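Probable CoA-transferase alpha subunit (Rhodococcus jostii, PDB 6COJ) probably serves as the alpha subunit of a CoA-transferase-family enzyme and helps to bind a CoA thioester carrying a spirocyclic lactone. Local coordinates at residues W41-K46 / K266-Y271; G251-L256 / G262-F267. The protein carries 1 engineered substitution. All blocks are in the same frame, centred on the assembly; numbering follows the deposited sequence.

How the interactions relate
The chain first reaches 41-46, the loop between strand 35-38 of the parallel sheet and helix 48-56. After most of the sheet has been built, it passes strand 244-247 and enters the loop 251-256, which turns back on 262-267 in interaction 2. One step along helix 265-274 from Phe-267, Gln-268 meets Ser-43 in interaction 1 and closes the long loop. The short closure thus falls within the long one, and their second segments share Lys-266 and Phe-267. The two also join directly through Ser-43 O with Arg-263 NH2 and Arg-45 N with Leu-256 O, tying the loop next to the ligand to the helical C-terminal part.

Interaction 1 of 2, residues W41-K46 / K266-Y271; sequences WGSRRK and KFQRHY. With F8G (S-{(3R,5R,9R)-1-[(2R,3S,4R,5R)-5-(6-amino-9H-purin-9-yl)-4-hydroxy-3-(phosphonooxy)tetrahydrofuran-2-yl]-3,5,9-trihydroxy-8,8-dimethyl-3,5-dioxido-10,14-dioxo-2,4,6-trioxa-11,15-diaza-3lambda~5~,5lambda~5~-diphosphaheptadecan-17-yl} (5R,10R)-7-hydroxy-10-methyl-2-oxo-1-oxaspiro[4.5]dec-6-ene-6-carbothioate (non-preferred name)), chain E.
The loop that carries Trp-41 of the CoA-thioester pocket follows strand 35-38 of the Rossmann-like parallel sheet and is tied to helix 265-274, two residues further on, by a buried hydrogen bond between Ser-43 and Gln-268. Ser-43 OG donates to Gln-268 OE1 at 2.6 Å, tilted only 17° from the carbonyl plane. Serine suits the loop because its short side chain places a hydroxyl close to the backbone, whereas glutamine must span the gap from the helix: with CG anti to the backbone N (chi1 -180°) and the rest of the chain extended, the amide is carried straight out. The other end of that amide, NE2, is hydrogen-bonded elsewhere. With an alanine here in place of Gln-268, the buried Ser-43 hydroxyl would probably lose this acceptor, and with it would go the direct tie between this loop and helix 265-274. Asp-92 steadies the same loop, accepting from Ser-43 N and forming a salt bridge with Arg-44. Trp-41 stacks on an aromatic ring of another protein chain and meets the ligand at its indole edge, where CH2 lies 3.5 Å from F8G CAI.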
loop_
_atom_site.group_PDB
_atom_site.type_symbol
_atom_site.label_atom_id
_atom_site.label_comp_id
_atom_site.label_asym_id
_atom_site.label_seq_id
_atom_site.Cartn_x
_atom_site.Cartn_y
_atom_site.Cartn_z
ATOM N N TRP A 41 7.245 -8.614 13.853
ATOM C CA TRP A 41 8.302 -8.966 12.910
ATOM C C TRP A 41 9.515 -9.450 13.691
ATOM O O TRP A 41 10.078 -8.687 14.476
ATOM C CB TRP A 41 8.674 -7.708 12.118
ATOM C CG TRP A 41 9.870 -7.813 11.207
ATOM C CD1 TRP A 41 11.197 -7.844 11.574
ATOM C CD2 TRP A 41 9.849 -7.826 9.775
ATOM N NE1 TRP A 41 11.992 -7.899 10.454
ATOM C CE2 TRP A 41 11.190 -7.878 9.340
ATOM C CE3 TRP A 41 8.825 -7.812 8.818
ATOM C CZ2 TRP A 41 11.533 -7.909 7.987
ATOM C CZ3 TRP A 41 9.171 -7.844 7.475
ATOM C CH2 TRP A 41 10.512 -7.892 7.077
ATOM N N GLY A 42 9.931 -10.702 13.494
ATOM C CA GLY A 42 11.104 -11.167 14.220
ATOM C C GLY A 42 10.905 -10.990 15.715
ATOM O O GLY A 42 9.877 -11.393 16.272
ATOM N N SER A 43 11.870 -10.356 16.376
ATOM C CA SER A 43 11.725 -10.033 17.797
ATOM C C SER A 43 11.272 -8.585 18.002
ATOM O O SER A 43 11.864 -7.809 18.764
ATOM C CB SER A 43 13.018 -10.345 18.546
ATOM O OG SER A 43 12.866 -10.191 19.946
ATOM N N ARG A 44 10.188 -8.217 17.316
ATOM C CA ARG A 44 9.693 -6.840 17.307
ATOM C C ARG A 44 8.176 -6.847 17.403
ATOM O O ARG A 44 7.494 -7.378 16.518
ATOM C CB ARG A 44 10.148 -6.076 16.051
ATOM C CG ARG A 44 11.631 -6.222 15.751
ATOM C CD ARG A 44 12.032 -5.574 14.432
ATOM N NE ARG A 44 13.321 -6.080 13.966
ATOM C CZ ARG A 44 14.261 -5.362 13.363
ATOM N NH1 ARG A 44 14.102 -4.054 13.160
ATOM N NH2 ARG A 44 15.387 -5.951 12.986
ATOM N N ARG A 45 7.669 -6.235 18.474
ATOM C CA ARG A 45 6.236 -6.041 18.739
ATOM C C ARG A 45 5.408 -7.283 18.448
ATOM O O ARG A 45 4.354 -7.237 17.810
ATOM C CB ARG A 45 5.671 -4.784 18.076
ATOM C CG ARG A 45 4.580 -4.143 18.940
ATOM C CD ARG A 45 3.992 -2.858 18.330
ATOM N NE ARG A 45 3.298 -3.181 17.081
ATOM C CZ ARG A 45 3.570 -2.674 15.882
ATOM N NH1 ARG A 45 4.493 -1.724 15.721
ATOM N NH2 ARG A 45 2.878 -3.118 14.836
ATOM N N LYS A 46 5.885 -8.417 18.968
ATOM C CA LYS A 46 5.104 -9.630 18.871
ATOM C C LYS A 46 4.038 -9.640 19.962
ATOM O O LYS A 46 4.259 -9.120 21.057
ATOM C CB LYS A 46 6.019 -10.832 19.063
ATOM C CG LYS A 46 6.869 -11.106 17.837
ATOM C CD LYS A 46 6.020 -11.658 16.724
ATOM C CE LYS A 46 6.811 -11.890 15.461
ATOM N NZ LYS A 46 5.914 -12.503 14.455
ATOM N N LYS A 266 18.669 -9.248 27.644
ATOM C CA LYS A 266 19.132 -10.232 28.615
ATOM C C LYS A 266 18.127 -11.367 28.773
ATOM O O LYS A 266 18.513 -12.539 28.866
ATOM C CB LYS A 266 19.409 -9.547 29.955
ATOM C CG LYS A 266 20.743 -8.791 30.026
ATOM C CD LYS A 266 20.633 -7.357 29.546
ATOM C CE LYS A 266 21.879 -6.905 28.798
ATOM N NZ LYS A 266 21.714 -5.615 28.072
ATOM N N PHE A 267 16.829 -11.045 28.796
ATOM C CA PHE A 267 15.845 -12.107 28.961
ATOM C C PHE A 267 15.716 -12.948 27.704
ATOM O O PHE A 267 15.522 -14.166 27.788
ATOM C CB PHE A 267 14.479 -11.581 29.393
ATOM C CG PHE A 267 13.561 -12.676 29.855
ATOM C CD1 PHE A 267 13.679 -13.191 31.138
ATOM C CD2 PHE A 267 12.634 -13.238 28.996
ATOM C CE1 PHE A 267 12.866 -14.222 31.561
ATOM C CE2 PHE A 267 11.814 -14.272 29.416
ATOM C CZ PHE A 267 11.934 -14.768 30.704
ATOM N N GLN A 268 15.793 -12.326 26.527
ATOM C CA GLN A 268 15.747 -13.128 25.309
ATOM C C GLN A 268 16.914 -14.104 25.255
ATOM O O GLN A 268 16.745 -15.259 24.853
ATOM C CB GLN A 268 15.715 -12.254 24.061
ATOM C CG GLN A 268 15.664 -13.100 22.804
ATOM C CD GLN A 268 15.337 -12.292 21.582
ATOM O OE1 GLN A 268 14.173 -12.044 21.292
ATOM N NE2 GLN A 268 16.361 -11.897 20.853
ATOM N N ARG A 269 18.102 -13.658 25.665
ATOM C CA ARG A 269 19.233 -14.574 25.770
ATOM C C ARG A 269 18.929 -15.729 26.711
ATOM O O ARG A 269 19.286 -16.876 26.425
ATOM C CB ARG A 269 20.495 -13.834 26.203
ATOM C CG ARG A 269 21.160 -13.087 25.072
ATOM C CD ARG A 269 22.546 -12.603 25.443
ATOM N NE ARG A 269 22.536 -11.619 26.515
ATOM C CZ ARG A 269 22.498 -10.306 26.319
ATOM N NH1 ARG A 269 22.437 -9.811 25.087
ATOM N NH2 ARG A 269 22.506 -9.487 27.357
ATOM N N HIS A 270 18.261 -15.449 27.836
ATOM C CA HIS A 270 17.912 -16.509 28.779
ATOM C C HIS A 270 16.910 -17.486 28.174
ATOM O O HIS A 270 17.028 -18.705 28.361
ATOM C CB HIS A 270 17.364 -15.894 30.069
ATOM C CG HIS A 270 17.004 -16.902 31.117
ATOM N ND1 HIS A 270 17.946 -17.686 31.748
ATOM C CD2 HIS A 270 15.809 -17.250 31.644
ATOM C CE1 HIS A 270 17.346 -18.476 32.617
ATOM N NE2 HIS A 270 16.050 -18.233 32.573
ATOM N N TYR A 271 15.919 -16.973 27.440
ATOM C CA TYR A 271 14.997 -17.841 26.714
ATOM C C TYR A 271 15.752 -18.776 25.774
ATOM O O TYR A 271 15.536 -19.997 25.780
ATOM C CB TYR A 271 13.980 -16.982 25.944
ATOM C CG TYR A 271 13.393 -17.653 24.720
ATOM C CD1 TYR A 271 12.389 -18.612 24.835
ATOM C CD2 TYR A 271 13.850 -17.333 23.446
ATOM C CE1 TYR A 271 11.859 -19.234 23.712
ATOM C CE2 TYR A 271 13.328 -17.953 22.316
ATOM C CZ TYR A 271 12.331 -18.900 22.456
ATOM O OH TYR A 271 11.802 -19.512 21.345
HETATM C C4 F8G E . 26.562 -27.709 9.200
HETATM C C5 F8G E . 26.488 -28.121 7.791
HETATM C C6 F8G E . 25.570 -29.230 7.437
HETATM C C8 F8G E . 27.912 -26.475 8.014
HETATM N N1 F8G E . 24.838 -29.819 8.412
HETATM N N3 F8G E . 25.810 -28.329 10.139
HETATM C "C1'" F8G E . 27.792 -26.011 10.509
HETATM C C2 F8G E . 24.891 -29.429 9.828
HETATM C "C2'" F8G E . 29.250 -25.625 10.657
HETATM C "C3'" F8G E . 29.139 -24.403 11.540
HETATM C "C4'" F8G E . 27.897 -23.725 11.025
HETATM C "C5'" F8G E . 28.262 -22.760 9.917
HETATM C CAA F8G E . 15.109 -6.814 1.668
HETATM C CAB F8G E . 16.281 -7.530 2.291
HETATM C CAC F8G E . 16.197 -8.213 3.451
HETATM C CAD F8G E . 15.027 -8.001 4.402
HETATM C CAE F8G E . 14.091 -6.909 3.890
HETATM C CAF F8G E . 13.818 -7.083 2.411
HETATM C CAG F8G E . 17.212 -9.225 3.790
HETATM C CAI F8G E . 12.770 -6.873 4.644
HETATM C CAK F8G E . 15.418 -7.714 5.867
HETATM C CAL F8G E . 14.950 -8.889 6.744
HETATM C CAM F8G E . 14.311 -9.807 5.732
HETATM C CAQ F8G E . 19.374 -10.880 3.705
HETATM C CAR F8G E . 20.219 -10.318 4.836
HETATM C CAT F8G E . 22.008 -11.848 5.377
HETATM C CAU F8G E . 22.568 -12.766 6.447
HETATM C CAV F8G E . 23.598 -13.762 5.926
HETATM C CAX F8G E . 25.238 -14.166 7.638
HETATM C CAY F8G E . 25.798 -15.073 8.702
HETATM C CAZ F8G E . 27.072 -15.789 8.239
HETATM C CBA F8G E . 27.461 -16.827 9.282
HETATM C CBM F8G E . 26.800 -16.501 6.922
HETATM C CBN F8G E . 28.242 -14.824 8.081
HETATM N N6 F8G E . 25.464 -29.649 6.154
HETATM N N7 F8G E . 27.342 -27.323 7.119
HETATM N N9 F8G E . 27.451 -26.720 9.254
HETATM N NAS F8G E . 20.801 -11.361 5.646
HETATM N NAW F8G E . 24.137 -14.569 7.013
HETATM O "O2'" F8G E . 30.022 -26.655 11.280
HETATM O "O3'" F8G E . 28.826 -24.793 12.866
HETATM O "O4'" F8G E . 27.083 -24.772 10.500
HETATM O "O5'" F8G E . 29.042 -21.706 10.472
HETATM O OAH F8G E . 17.326 -7.448 1.678
HETATM O OAJ F8G E . 17.074 -9.881 4.816
HETATM O OAN F8G E . 13.847 -10.911 5.917
HETATM O OAO F8G E . 14.298 -9.222 4.420
HETATM O OBB F8G E . 26.332 -17.671 9.447
HETATM O OBD F8G E . 27.205 -20.059 9.938
HETATM O OBJ F8G E . 22.618 -11.565 4.354
HETATM O OBK F8G E . 25.760 -13.095 7.366
HETATM O OBL F8G E . 26.076 -14.319 9.892
HETATM O OBO F8G E . 24.953 -19.370 10.678
HETATM O OBP F8G E . 26.886 -18.319 11.869
HETATM O OBQ F8G E . 29.531 -19.193 10.665
HETATM O OBR F8G E . 29.235 -20.264 8.421
HETATM O OCI F8G E . 29.376 -25.141 15.314
HETATM O OCJ F8G E . 30.964 -25.869 13.549
HETATM O OCK F8G E . 30.622 -23.439 14.001
HETATM P PBC F8G E . 26.356 -18.836 10.553
HETATM P PBE F8G E . 28.798 -20.243 9.867
HETATM P PCH F8G E . 29.980 -24.806 13.973
HETATM S SAP F8G E . 18.565 -9.563 2.854
#

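Interaction 2 of 2, residues G251-L256 / G262-F267; sequences GAHFTL and GRDEKF
CG stands anti to the backbone N in both His-253 (chi1 -175°) and Asp-264, and these torsions swing the imidazole and the carboxylate together just ahead of helix 265-274. Asp-264 is the N-cap of that helix and the centre of an inverse gamma turn leading into it. His-253 NE2 donates to Asp-264 OD2 at 2.7 Å, nearly straight at 166°, with OD2 in the imidazole plane and met on its anti side. The other oxygen does the capping: Phe-267 N reaches Asp-264 OD1 at 3.1 Å from above the carboxylate plane. Aspartate suits the place because its short chain serves the helix end and the histidine together, and the two bonds fix its rotation. ND1 of His-253 pairs with Tyr-296 of helix 293-306, so both ring nitrogens are engaged.

A cis peptide bond precedes Phe-254, whose ring closes an aromatic cluster with His-253 and Phe-267. Phe-254 CD2 touches Phe-267 CD2 at 3.5 Å, at the edge of the Phe-267 ring, while His-253 CE1 comes within 3.7 Å of that same CD2. Tyr-296 and Val-300 pack on the cluster from helix 293-306.

The backbones are joined more loosely. Asp-264 N gives only a weak bond to Phe-254 O, 3.3 Å long, and a water donates to Thr-255 O at 2.8 Å while making weaker bonds to Gly-262 O and Asp-264 N. Toward the more exposed end, Arg-263 bends at its third torsion and forms a salt bridge with Glu-265, NH1 to OE1 2.9 Å. Leucine suits the position beside it, laying a methyl obliquely against the guanidinium group that the bend brings round: Leu-256 CD2 rests 3.6 Å from Arg-263 NH2.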
loop_
_atom_site.group_PDB
_atom_site.type_symbol
_atom_site.label_atom_id
_atom_site.label_comp_id
_atom_site.label_asym_id
_atom_site.label_seq_id
_atom_site.Cartn_x
_atom_site.Cartn_y
_atom_site.Cartn_z
ATOM N N GLY A 251 2.838 -6.379 27.058
ATOM C CA GLY A 251 2.330 -7.558 26.382
ATOM C C GLY A 251 3.124 -7.995 25.173
ATOM O O GLY A 251 2.786 -9.026 24.579
ATOM N N ALA A 252 4.154 -7.238 24.787
ATOM C CA ALA A 252 5.085 -7.675 23.762
ATOM C C ALA A 252 6.377 -8.248 24.337
ATOM O O ALA A 252 7.181 -8.796 23.577
ATOM C CB ALA A 252 5.395 -6.529 22.788
ATOM N N HIS A 253 6.587 -8.152 25.649
ATOM C CA HIS A 253 7.815 -8.667 26.252
ATOM C C HIS A 253 7.970 -10.148 25.894
ATOM O O HIS A 253 7.011 -10.899 26.046
ATOM C CB HIS A 253 7.756 -8.505 27.773
ATOM C CG HIS A 253 9.025 -8.895 28.459
ATOM N ND1 HIS A 253 9.321 -10.202 28.790
ATOM C CD2 HIS A 253 10.085 -8.153 28.860
ATOM C CE1 HIS A 253 10.511 -10.248 29.358
ATOM N NE2 HIS A 253 10.993 -9.019 29.421
ATOM N N PHE A 254 9.146 -10.601 25.447
ATOM C CA PHE A 254 10.416 -9.883 25.510
ATOM C C PHE A 254 10.868 -9.233 24.204
ATOM O O PHE A 254 12.051 -8.921 24.053
ATOM C CB PHE A 254 11.520 -10.846 25.992
ATOM C CG PHE A 254 11.466 -12.215 25.351
ATOM C CD1 PHE A 254 12.079 -12.454 24.122
ATOM C CD2 PHE A 254 10.800 -13.264 25.977
ATOM C CE1 PHE A 254 12.027 -13.719 23.539
ATOM C CE2 PHE A 254 10.746 -14.531 25.398
ATOM C CZ PHE A 254 11.360 -14.757 24.179
ATOM N N THR A 255 9.949 -9.009 23.265
ATOM C CA THR A 255 10.303 -8.293 22.043
ATOM C C THR A 255 10.175 -6.782 22.266
ATOM O O THR A 255 9.608 -6.322 23.263
ATOM C CB THR A 255 9.429 -8.755 20.871
ATOM O OG1 THR A 255 8.057 -8.359 21.058
ATOM C CG2 THR A 255 9.506 -10.278 20.759
ATOM N N LEU A 256 10.723 -5.999 21.340
ATOM C CA LEU A 256 10.611 -4.545 21.471
ATOM C C LEU A 256 9.196 -4.074 21.123
ATOM O O LEU A 256 8.390 -4.808 20.548
ATOM C CB LEU A 256 11.681 -3.823 20.643
ATOM C CG LEU A 256 11.780 -4.038 19.130
ATOM C CD1 LEU A 256 10.639 -3.364 18.377
ATOM C CD2 LEU A 256 13.124 -3.524 18.614
ATOM N N GLY A 262 12.144 -1.019 24.591
ATOM C CA GLY A 262 13.000 -1.807 23.731
ATOM C C GLY A 262 12.953 -3.288 24.068
ATOM O O GLY A 262 12.198 -3.747 24.925
ATOM N N ARG A 263 13.778 -4.048 23.355
ATOM C CA ARG A 263 13.846 -5.486 23.584
ATOM C C ARG A 263 14.533 -5.774 24.912
ATOM O O ARG A 263 15.513 -5.124 25.280
ATOM C CB ARG A 263 14.618 -6.156 22.445
ATOM C CG ARG A 263 14.715 -7.682 22.546
ATOM C CD ARG A 263 15.429 -8.285 21.330
ATOM N NE ARG A 263 14.757 -7.926 20.082
ATOM C CZ ARG A 263 15.236 -7.070 19.185
ATOM N NH1 ARG A 263 16.415 -6.494 19.375
ATOM N NH2 ARG A 263 14.541 -6.800 18.090
ATOM N N ASP A 264 14.018 -6.764 25.639
ATOM C CA ASP A 264 14.696 -7.234 26.847
ATOM C C ASP A 264 15.755 -8.224 26.390
ATOM O O ASP A 264 15.515 -9.430 26.316
ATOM C CB ASP A 264 13.703 -7.872 27.807
ATOM C CG ASP A 264 14.322 -8.197 29.153
ATOM O OD1 ASP A 264 15.568 -8.277 29.260
ATOM O OD2 ASP A 264 13.551 -8.363 30.118
ATOM N N GLU A 265 16.934 -7.690 26.042
ATOM C CA GLU A 265 17.978 -8.504 25.424
ATOM C C GLU A 265 18.466 -9.593 26.369
ATOM O O GLU A 265 18.660 -10.745 25.955
ATOM C CB GLU A 265 19.147 -7.612 24.989
ATOM C CG GLU A 265 18.793 -6.539 23.956
ATOM C CD GLU A 265 18.633 -7.100 22.559
ATOM O OE1 GLU A 265 18.269 -6.326 21.648
ATOM O OE2 GLU A 265 18.868 -8.309 22.371
ATOM N N LYS A 266 18.669 -9.248 27.644
ATOM C CA LYS A 266 19.132 -10.232 28.615
ATOM C C LYS A 266 18.127 -11.367 28.773
ATOM O O LYS A 266 18.513 -12.539 28.866
ATOM C CB LYS A 266 19.409 -9.547 29.955
ATOM C CG LYS A 266 20.743 -8.791 30.026
ATOM C CD LYS A 266 20.633 -7.357 29.546
ATOM C CE LYS A 266 21.879 -6.905 28.798
ATOM N NZ LYS A 266 21.714 -5.615 28.072
ATOM N N PHE A 267 16.829 -11.045 28.796
ATOM C CA PHE A 267 15.845 -12.107 28.961
ATOM C C PHE A 267 15.716 -12.948 27.704
ATOM O O PHE A 267 15.522 -14.166 27.788
ATOM C CB PHE A 267 14.479 -11.581 29.393
ATOM C CG PHE A 267 13.561 -12.676 29.855
ATOM C CD1 PHE A 267 13.679 -13.191 31.138
ATOM C CD2 PHE A 267 12.634 -13.238 28.996
ATOM C CE1 PHE A 267 12.866 -14.222 31.561
ATOM C CE2 PHE A 267 11.814 -14.272 29.416
ATOM C CZ PHE A 267 11.934 -14.768 30.704
HETATM O O HOH W 1 10.715 -6.621 25.843
#